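Local coordinates for protein type III restriction-modification enzyme EcoP15I Res subunit (Escherichia coli, PDB 4ZCF) that cleaves DNA 25-27 base pairs downstream of one of two inversely oriented 5'-CAGCAG-3' sites, acting together with the Mod subunit through its helicase-like and endonuclease domains, at residues 52-57 with 71-76; 80-85 with 250-255; 109-114 with 219-224. All blocks are in the same frame, centred on the assembly; numbering follows the deposited sequence.

In the fold
Contacts 2 and 3 are pairs of neighbouring strands in one seven-stranded parallel sheet, with centres 16 Å apart. They join where strand 248-253 meets strand 222-226: Ile-250 N lies 2.9 Å from Ile-223 O, a probable hydrogen bond, and Ile-250 CD1 packs on Ile-224 CD1. The helicase-like domain thus illustrates the classic plan of P-loop motors, a parallel sheet whose strand ends carry the nucleotide site; the side chains of Tyr-252 and Ile-112 each lie about 7 Å from the bound AMP. Contact 1 stands away from this pocket, packing helix 50-64 on the loop before strand 79-84; it touches contact 2 where Tyr-53 OH packs 3.8 Å from Ile-80 CG1.

Contact 1 of 3, residues 52-57 with 71-76; sequences QYYNNI and DNHNAK
Tyr-54, within helix 50-64, and Ala-75, in a chain without regular structure, bring their CA atoms to 5.5 Å. No hydrogen bond joins segments 52-57 and 71-76, so packing, of side chains on side chains and on backbone, carries the contact. The rings of Tyr-54 and His-73 meet rim to rim, with planes at 70° and neither lying over the other; CE2 of Tyr-54 is 3.4 Å from NE2 of His-73. With its CG anti to the backbone N (chi1 175°), the Tyr-54 ring reaches across to the loop, where CB of Ala-75 also borders its edge, 4.2 Å from CD2. The CE2 edge of Tyr-53 faces Asn-74 O at 4.2 Å, while CD1 of Ile-57, one turn on, covers one face near the rim. The loop is shaped by an Asx turn, in which Lys-76 N donates to Asn-74 OD1 at 2.9 Å. Tyr-54 OH is hydrogen-bonded to His-68 NE2, Tyr-53 OH to Ser-77 O, and His-73 ND1 to Ser-69 O. Helix 50-64 thus packs on the connection leading into strand 79-84, and a hydrogen bond from Asn-74 N to Asn-262 OD1 ties it to the residue just before strand 263-267.

Contact 2 of 3, residues 80-85 with 250-255; sequences IDVSME and IRYGAT
Strand 79-84 runs into the P-loop of the helicase-like domain, and beside it strand 248-253 ends on the glycine of a Gly-Ala-Thr sequence, probably the counterpart of helicase motif III (Ser-Ala-Thr). The strands are parallel, 16° apart. Arg-251 uses both backbone groups, its N donating to Ile-80 O and its O accepting from Val-82 N, each at 3.0 Å; Gly-253 N gives a weak bond to Val-82 O, and Met-84 N donates to Gly-253 O at 2.9 Å. On one face Arg-251 holds Asp-81 in a side-on, two-nitrogen salt bridge whose bonds are nearly straight, NE to OD1 at 2.6 Å and NH2 to OD2 at 2.8 Å. A bend at chi3 turns the arginine NE onto the carboxylate. Both oxygens lie near the guanidinium plane, yet the carboxylate is twisted 33° from it. On the other face CB of Val-82 meets CD2 of the Tyr-252 ring at 3.6 Å. A leucine in place of Arg-251 would probably leave the buried Asp-81 carboxylate without its countercharge. OD2 also accepts from Lys-261 N, so the carboxylate links strand 248-253, through Arg-251, to the loop before strand 263-267; the pairing probably stabilises its negative charge.

Contact 3 of 3, residues 109-114 with 219-224; sequences KFIIIV and VKPFII
Ile-111 is held from both backbone groups: its N donates to Phe-222 O at 3.1 Å, and its O accepts from Ile-224 N at 3.0 Å. Ile-113 N closes the ladder on Ile-224 O at 2.8 Å. This is a parallel strand pair, 23° apart, in the central sheet of a RecA-like helicase domain, and strand 222-226 ends at Asp-226, the first residue of the DExH-type (Walker B) sequence; Asp-226 and Glu-227 line the AMP pocket. Phe-110 and Phe-222 lie side by side on one face, CD2 of the first 3.6 Å from CB of the second; both side chains and Ile-224 pack on helix 90-105, which begins within the P-loop. On the face of Ile-111 and Ile-223, CD1 of Ile-111, its CG1 beside the backbone N (chi1 -51°), reaches CG of Pro-221, just before the strand, at 3.9 Å; CD1 of Ile-113 packs on CG2 of Ile-223. Farther out, Asn-43 ND2 bonds both Lys-109 O and Lys-220 O, bridging the two segments where the strands begin. Lys-109 runs extended, crossing Val-219 at about a right angle with CB 3.9 Å from the valine CG1, and its NZ donates to the carbonyl oxygens of Leu-41, Phe-170 and Ala-173.

Contact 1 of 3, residues 52-57 with 71-76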
loop_
_atom_site.group_PDB
_atom_site.type_symbol
_atom_site.label_atom_id
_atom_site.label_comp_id
_atom_site.label_asym_id
_atom_site.label_seq_id
_atom_site.Cartn_x
_atom_site.Cartn_y
_atom_site.Cartn_z
ATOM N N GLN C 52 48.107 -4.496 -4.798
ATOM C CA GLN C 52 47.242 -4.920 -5.909
ATOM C C GLN C 52 46.439 -3.724 -6.426
ATOM O O GLN C 52 46.611 -3.333 -7.577
ATOM C CB GLN C 52 46.278 -6.029 -5.447
ATOM C CG GLN C 52 46.879 -7.433 -5.423
ATOM C CD GLN C 52 46.919 -8.110 -6.779
ATOM O OE1 GLN C 52 46.353 -7.633 -7.777
ATOM N NE2 GLN C 52 47.587 -9.256 -6.836
ATOM N N TYR C 53 45.635 -3.097 -5.527
ATOM C CA TYR C 53 44.796 -1.923 -5.762
ATOM C C TYR C 53 45.637 -0.735 -6.228
ATOM O O TYR C 53 45.237 -0.051 -7.181
ATOM C CB TYR C 53 43.981 -1.608 -4.491
ATOM C CG TYR C 53 43.062 -0.405 -4.558
ATOM C CD1 TYR C 53 41.827 -0.480 -5.197
ATOM C CD2 TYR C 53 43.370 0.769 -3.874
ATOM C CE1 TYR C 53 40.944 0.601 -5.195
ATOM C CE2 TYR C 53 42.497 1.856 -3.866
ATOM C CZ TYR C 53 41.281 1.767 -4.523
ATOM O OH TYR C 53 40.428 2.847 -4.526
ATOM N N TYR C 54 46.834 -0.532 -5.613
ATOM C CA TYR C 54 47.760 0.518 -6.050
ATOM C C TYR C 54 48.179 0.247 -7.524
ATOM O O TYR C 54 48.064 1.151 -8.361
ATOM C CB TYR C 54 49.009 0.628 -5.126
ATOM C CG TYR C 54 50.030 1.633 -5.629
ATOM C CD1 TYR C 54 51.005 1.266 -6.560
ATOM C CD2 TYR C 54 49.971 2.970 -5.242
ATOM C CE1 TYR C 54 51.866 2.209 -7.119
ATOM C CE2 TYR C 54 50.856 3.915 -5.765
ATOM C CZ TYR C 54 51.804 3.531 -6.701
ATOM O OH TYR C 54 52.675 4.467 -7.216
ATOM N N ASN C 55 48.658 -0.993 -7.821
ATOM C CA ASN C 55 49.140 -1.409 -9.146
ATOM C C ASN C 55 48.069 -1.386 -10.227
ATOM O O ASN C 55 48.370 -1.065 -11.381
ATOM C CB ASN C 55 49.791 -2.789 -9.076
ATOM N N ASN C 56 46.822 -1.737 -9.855
ATOM C CA ASN C 56 45.672 -1.759 -10.761
ATOM C C ASN C 56 45.350 -0.346 -11.241
ATOM O O ASN C 56 45.175 -0.154 -12.444
ATOM C CB ASN C 56 44.470 -2.452 -10.102
ATOM C CG ASN C 56 44.663 -3.937 -9.820
ATOM O OD1 ASN C 56 45.729 -4.527 -10.044
ATOM N ND2 ASN C 56 43.649 -4.577 -9.270
ATOM N N ILE C 57 45.400 0.654 -10.321
ATOM C CA ILE C 57 45.152 2.071 -10.617
ATOM C C ILE C 57 46.233 2.655 -11.510
ATOM O O ILE C 57 45.893 3.259 -12.536
ATOM C CB ILE C 57 44.819 2.935 -9.357
ATOM C CG1 ILE C 57 43.451 2.515 -8.756
ATOM C CG2 ILE C 57 44.803 4.444 -9.686
ATOM C CD1 ILE C 57 43.236 2.912 -7.349
ATOM N N ASP C 71 47.945 14.106 -6.578
ATOM C CA ASP C 71 46.582 14.643 -6.605
ATOM C C ASP C 71 45.572 13.756 -7.355
ATOM O O ASP C 71 44.363 13.979 -7.224
ATOM C CB ASP C 71 46.597 16.058 -7.221
ATOM C CG ASP C 71 47.410 17.091 -6.457
ATOM O OD1 ASP C 71 47.870 16.780 -5.331
ATOM O OD2 ASP C 71 47.566 18.219 -6.972
ATOM N N ASN C 72 46.069 12.767 -8.143
ATOM C CA ASN C 72 45.259 11.862 -8.963
ATOM C C ASN C 72 45.121 10.436 -8.400
ATOM O O ASN C 72 44.286 9.677 -8.896
ATOM C CB ASN C 72 45.789 11.824 -10.408
ATOM C CG ASN C 72 45.584 13.085 -11.227
ATOM O OD1 ASN C 72 45.009 14.093 -10.785
ATOM N ND2 ASN C 72 46.057 13.050 -12.463
ATOM N N HIS C 73 45.929 10.066 -7.385
ATOM C CA HIS C 73 45.877 8.722 -6.796
ATOM C C HIS C 73 46.013 8.724 -5.277
ATOM O O HIS C 73 46.562 9.673 -4.713
ATOM C CB HIS C 73 46.886 7.771 -7.477
ATOM C CG HIS C 73 48.264 7.764 -6.878
ATOM N ND1 HIS C 73 49.099 8.871 -6.955
ATOM C CD2 HIS C 73 48.919 6.767 -6.233
ATOM C CE1 HIS C 73 50.218 8.517 -6.342
ATOM N NE2 HIS C 73 50.156 7.261 -5.892
ATOM N N ASN C 74 45.497 7.658 -4.621
ATOM C CA ASN C 74 45.507 7.436 -3.165
ATOM C C ASN C 74 45.078 5.989 -2.836
ATOM O O ASN C 74 43.890 5.655 -2.925
ATOM C CB ASN C 74 44.593 8.455 -2.456
ATOM C CG ASN C 74 44.641 8.457 -0.946
ATOM O OD1 ASN C 74 45.056 7.494 -0.293
ATOM N ND2 ASN C 74 44.165 9.545 -0.353
ATOM N N ALA C 75 46.049 5.139 -2.434
ATOM C CA ALA C 75 45.822 3.729 -2.060
ATOM C C ALA C 75 45.148 3.562 -0.686
ATOM O O ALA C 75 44.728 2.452 -0.350
ATOM C CB ALA C 75 47.135 2.952 -2.097
ATOM N N LYS C 76 45.061 4.650 0.107
ATOM C CA LYS C 76 44.413 4.645 1.430
ATOM C C LYS C 76 43.012 5.334 1.328
ATOM O O LYS C 76 42.626 6.116 2.199
ATOM C CB LYS C 76 45.311 5.341 2.459
#

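Contact 2 of 3, residues 80-85 with 250-255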
loop_
_atom_site.group_PDB
_atom_site.type_symbol
_atom_site.label_atom_id
_atom_site.label_comp_id
_atom_site.label_asym_id
_atom_site.label_seq_id
_atom_site.Cartn_x
_atom_site.Cartn_y
_atom_site.Cartn_z
ATOM N N ILE C 80 36.873 5.850 -6.083
ATOM C CA ILE C 80 37.303 5.784 -7.481
ATOM C C ILE C 80 36.592 6.925 -8.251
ATOM O O ILE C 80 35.386 7.138 -8.058
ATOM C CB ILE C 80 37.013 4.370 -8.058
ATOM C CG1 ILE C 80 37.685 3.279 -7.192
ATOM C CG2 ILE C 80 37.425 4.256 -9.529
ATOM C CD1 ILE C 80 37.059 1.915 -7.258
ATOM N N ASP C 81 37.342 7.679 -9.088
ATOM C CA ASP C 81 36.766 8.794 -9.841
ATOM C C ASP C 81 36.733 8.619 -11.340
ATOM O O ASP C 81 37.703 8.161 -11.942
ATOM C CB ASP C 81 37.428 10.120 -9.476
ATOM C CG ASP C 81 37.245 10.486 -8.024
ATOM O OD1 ASP C 81 36.172 10.176 -7.466
ATOM O OD2 ASP C 81 38.163 11.105 -7.451
ATOM N N VAL C 82 35.599 9.015 -11.936
ATOM C CA VAL C 82 35.328 8.996 -13.369
ATOM C C VAL C 82 34.881 10.410 -13.736
ATOM O O VAL C 82 33.983 10.962 -13.090
ATOM C CB VAL C 82 34.270 7.923 -13.764
ATOM C CG1 VAL C 82 33.918 8.000 -15.242
ATOM C CG2 VAL C 82 34.735 6.519 -13.409
ATOM N N SER C 83 35.538 11.004 -14.735
ATOM C CA SER C 83 35.224 12.342 -15.206
ATOM C C SER C 83 34.742 12.295 -16.653
ATOM O O SER C 83 35.469 11.880 -17.560
ATOM C CB SER C 83 36.404 13.292 -15.023
ATOM O OG SER C 83 36.033 14.600 -15.421
ATOM N N MET C 84 33.473 12.657 -16.845
ATOM C CA MET C 84 32.806 12.668 -18.147
ATOM C C MET C 84 32.039 13.941 -18.270
ATOM O O MET C 84 31.303 14.294 -17.350
ATOM C CB MET C 84 31.845 11.481 -18.288
ATOM C CG MET C 84 32.492 10.157 -18.042
ATOM S SD MET C 84 31.832 8.945 -19.158
ATOM C CE MET C 84 32.373 7.569 -18.414
ATOM N N GLU C 85 32.190 14.637 -19.398
ATOM C CA GLU C 85 31.456 15.888 -19.615
ATOM C C GLU C 85 29.945 15.663 -19.868
ATOM O O GLU C 85 29.511 14.542 -20.163
ATOM C CB GLU C 85 32.110 16.734 -20.722
ATOM C CG GLU C 85 31.925 18.239 -20.573
ATOM C CD GLU C 85 31.895 18.847 -19.178
ATOM O OE1 GLU C 85 32.977 19.081 -18.589
ATOM O OE2 GLU C 85 30.776 19.147 -18.701
ATOM N N ILE C 250 32.174 5.093 -6.260
ATOM C CA ILE C 250 32.510 5.526 -7.619
ATOM C C ILE C 250 31.786 6.840 -7.948
ATOM O O ILE C 250 30.562 6.832 -8.066
ATOM C CB ILE C 250 32.352 4.424 -8.718
ATOM C CG1 ILE C 250 32.719 2.999 -8.218
ATOM C CG2 ILE C 250 33.229 4.791 -9.917
ATOM C CD1 ILE C 250 31.619 2.168 -7.587
ATOM N N ARG C 251 32.543 7.971 -8.059
ATOM C CA ARG C 251 32.001 9.324 -8.306
ATOM C C ARG C 251 32.010 9.672 -9.784
ATOM O O ARG C 251 33.022 9.462 -10.459
ATOM C CB ARG C 251 32.735 10.406 -7.500
ATOM C CG ARG C 251 32.929 10.110 -6.007
ATOM C CD ARG C 251 33.534 11.299 -5.254
ATOM N NE ARG C 251 34.879 11.649 -5.729
ATOM C CZ ARG C 251 35.578 12.713 -5.339
ATOM N NH1 ARG C 251 35.080 13.552 -4.437
ATOM N NH2 ARG C 251 36.784 12.946 -5.848
ATOM N N TYR C 252 30.890 10.212 -10.290
ATOM C CA TYR C 252 30.728 10.513 -11.715
ATOM C C TYR C 252 30.286 11.913 -11.937
ATOM O O TYR C 252 29.253 12.332 -11.400
ATOM C CB TYR C 252 29.693 9.569 -12.357
ATOM C CG TYR C 252 30.136 8.125 -12.406
ATOM C CD1 TYR C 252 29.970 7.289 -11.304
ATOM C CD2 TYR C 252 30.653 7.574 -13.576
ATOM C CE1 TYR C 252 30.334 5.948 -11.357
ATOM C CE2 TYR C 252 31.034 6.235 -13.635
ATOM C CZ TYR C 252 30.892 5.431 -12.515
ATOM O OH TYR C 252 31.281 4.122 -12.544
ATOM N N GLY C 253 31.024 12.619 -12.775
ATOM C CA GLY C 253 30.672 13.989 -13.090
ATOM C C GLY C 253 31.656 14.698 -13.979
ATOM O O GLY C 253 32.647 14.119 -14.424
ATOM N N ALA C 254 31.363 15.969 -14.228
ATOM C CA ALA C 254 32.159 16.860 -15.050
ATOM C C ALA C 254 32.925 17.864 -14.164
ATOM O O ALA C 254 33.857 18.521 -14.646
ATOM C CB ALA C 254 31.242 17.589 -16.007
ATOM N N THR C 255 32.532 17.970 -12.864
ATOM C CA THR C 255 33.135 18.891 -11.895
ATOM C C THR C 255 33.622 18.208 -10.608
ATOM O O THR C 255 32.842 17.566 -9.898
ATOM C CB THR C 255 32.214 20.094 -11.611
ATOM O OG1 THR C 255 31.701 20.594 -12.843
ATOM C CG2 THR C 255 32.921 21.211 -10.849
#

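Contact 3 of 3, residues 109-114 with 219-224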
loop_
_atom_site.group_PDB
_atom_site.type_symbol
_atom_site.label_atom_id
_atom_site.label_comp_id
_atom_site.label_asym_id
_atom_site.label_seq_id
_atom_site.Cartn_x
_atom_site.Cartn_y
_atom_site.Cartn_z
ATOM N N LYS C 109 23.833 -5.505 -4.803
ATOM C CA LYS C 109 23.215 -4.415 -4.061
ATOM C C LYS C 109 24.058 -3.149 -4.129
ATOM O O LYS C 109 25.220 -3.138 -3.720
ATOM C CB LYS C 109 22.857 -4.849 -2.630
ATOM C CG LYS C 109 21.571 -5.671 -2.608
ATOM C CD LYS C 109 21.034 -5.937 -1.240
ATOM C CE LYS C 109 19.975 -7.005 -1.348
ATOM N NZ LYS C 109 19.397 -7.343 -0.010
ATOM N N PHE C 110 23.477 -2.099 -4.734
ATOM C CA PHE C 110 24.130 -0.815 -4.992
ATOM C C PHE C 110 23.234 0.350 -4.569
ATOM O O PHE C 110 22.018 0.292 -4.749
ATOM C CB PHE C 110 24.448 -0.674 -6.505
ATOM C CG PHE C 110 25.184 -1.828 -7.153
ATOM C CD1 PHE C 110 24.493 -2.943 -7.620
ATOM C CD2 PHE C 110 26.554 -1.773 -7.355
ATOM C CE1 PHE C 110 25.178 -4.022 -8.200
ATOM C CE2 PHE C 110 27.236 -2.843 -7.953
ATOM C CZ PHE C 110 26.544 -3.958 -8.373
ATOM N N ILE C 111 23.847 1.419 -4.045
ATOM C CA ILE C 111 23.149 2.651 -3.676
ATOM C C ILE C 111 23.574 3.749 -4.685
ATOM O O ILE C 111 24.773 4.025 -4.808
ATOM C CB ILE C 111 23.329 3.078 -2.176
ATOM C CG1 ILE C 111 23.005 1.904 -1.212
ATOM C CG2 ILE C 111 22.450 4.304 -1.862
ATOM C CD1 ILE C 111 23.278 2.150 0.354
ATOM N N ILE C 112 22.600 4.317 -5.440
ATOM C CA ILE C 112 22.842 5.415 -6.381
ATOM C C ILE C 112 22.483 6.682 -5.624
ATOM O O ILE C 112 21.292 6.907 -5.347
ATOM C CB ILE C 112 22.025 5.341 -7.714
ATOM C CG1 ILE C 112 22.389 4.110 -8.548
ATOM C CG2 ILE C 112 22.204 6.634 -8.542
ATOM C CD1 ILE C 112 21.383 3.827 -9.659
ATOM N N ILE C 113 23.497 7.506 -5.289
ATOM C CA ILE C 113 23.250 8.744 -4.571
ATOM C C ILE C 113 23.211 9.954 -5.528
ATOM O O ILE C 113 24.154 10.193 -6.291
ATOM C CB ILE C 113 24.086 8.892 -3.278
ATOM C CG1 ILE C 113 23.978 7.591 -2.442
ATOM C CG2 ILE C 113 23.620 10.129 -2.462
ATOM C CD1 ILE C 113 24.740 7.499 -1.142
ATOM N N VAL C 114 22.053 10.644 -5.548
ATOM C CA VAL C 114 21.792 11.771 -6.445
ATOM C C VAL C 114 21.607 13.064 -5.639
ATOM O O VAL C 114 21.253 12.973 -4.471
ATOM C CB VAL C 114 20.670 11.495 -7.511
ATOM C CG1 VAL C 114 21.059 10.349 -8.451
ATOM C CG2 VAL C 114 19.303 11.251 -6.872
ATOM N N VAL C 219 24.473 -4.335 4.613
ATOM C CA VAL C 219 24.264 -4.870 3.265
ATOM C C VAL C 219 25.619 -4.885 2.483
ATOM O O VAL C 219 25.745 -5.593 1.475
ATOM C CB VAL C 219 23.115 -4.065 2.585
ATOM C CG1 VAL C 219 23.361 -3.781 1.109
ATOM C CG2 VAL C 219 21.776 -4.751 2.795
ATOM N N LYS C 220 26.641 -4.153 3.012
ATOM C CA LYS C 220 27.991 -3.977 2.466
ATOM C C LYS C 220 27.838 -3.397 1.060
ATOM O O LYS C 220 28.011 -4.110 0.077
ATOM C CB LYS C 220 28.809 -5.292 2.505
ATOM C CG LYS C 220 29.101 -5.823 3.906
ATOM C CD LYS C 220 29.538 -7.286 3.832
ATOM C CE LYS C 220 29.249 -8.067 5.097
ATOM N NZ LYS C 220 28.857 -9.475 4.801
ATOM N N PRO C 221 27.409 -2.124 0.925
ATOM C CA PRO C 221 27.100 -1.614 -0.422
ATOM C C PRO C 221 28.225 -1.006 -1.253
ATOM O O PRO C 221 29.257 -0.590 -0.722
ATOM C CB PRO C 221 25.998 -0.586 -0.147
ATOM C CG PRO C 221 26.290 -0.085 1.226
ATOM C CD PRO C 221 27.083 -1.124 1.966
ATOM N N PHE C 222 27.971 -0.908 -2.569
ATOM C CA PHE C 222 28.806 -0.233 -3.561
ATOM C C PHE C 222 28.028 1.045 -3.906
ATOM O O PHE C 222 26.885 0.965 -4.368
ATOM C CB PHE C 222 29.029 -1.128 -4.810
ATOM C CG PHE C 222 30.338 -1.888 -4.816
ATOM C CD1 PHE C 222 30.616 -2.838 -3.843
ATOM C CD2 PHE C 222 31.300 -1.640 -5.786
ATOM C CE1 PHE C 222 31.825 -3.535 -3.851
ATOM C CE2 PHE C 222 32.509 -2.339 -5.790
ATOM C CZ PHE C 222 32.768 -3.273 -4.818
ATOM N N ILE C 223 28.610 2.218 -3.602
ATOM C CA ILE C 223 27.940 3.508 -3.793
ATOM C C ILE C 223 28.438 4.305 -4.972
ATOM O O ILE C 223 29.630 4.540 -5.072
ATOM C CB ILE C 223 27.922 4.372 -2.500
ATOM C CG1 ILE C 223 27.348 3.599 -1.295
ATOM C CG2 ILE C 223 27.187 5.696 -2.740
ATOM C CD1 ILE C 223 27.319 4.373 -0.020
ATOM N N ILE C 224 27.491 4.791 -5.808
ATOM C CA ILE C 224 27.688 5.651 -6.967
ATOM C C ILE C 224 27.299 7.086 -6.578
ATOM O O ILE C 224 26.213 7.297 -6.037
ATOM C CB ILE C 224 26.822 5.165 -8.174
ATOM C CG1 ILE C 224 27.019 3.656 -8.519
ATOM C CG2 ILE C 224 26.913 6.096 -9.404
ATOM C CD1 ILE C 224 28.363 3.222 -9.104
#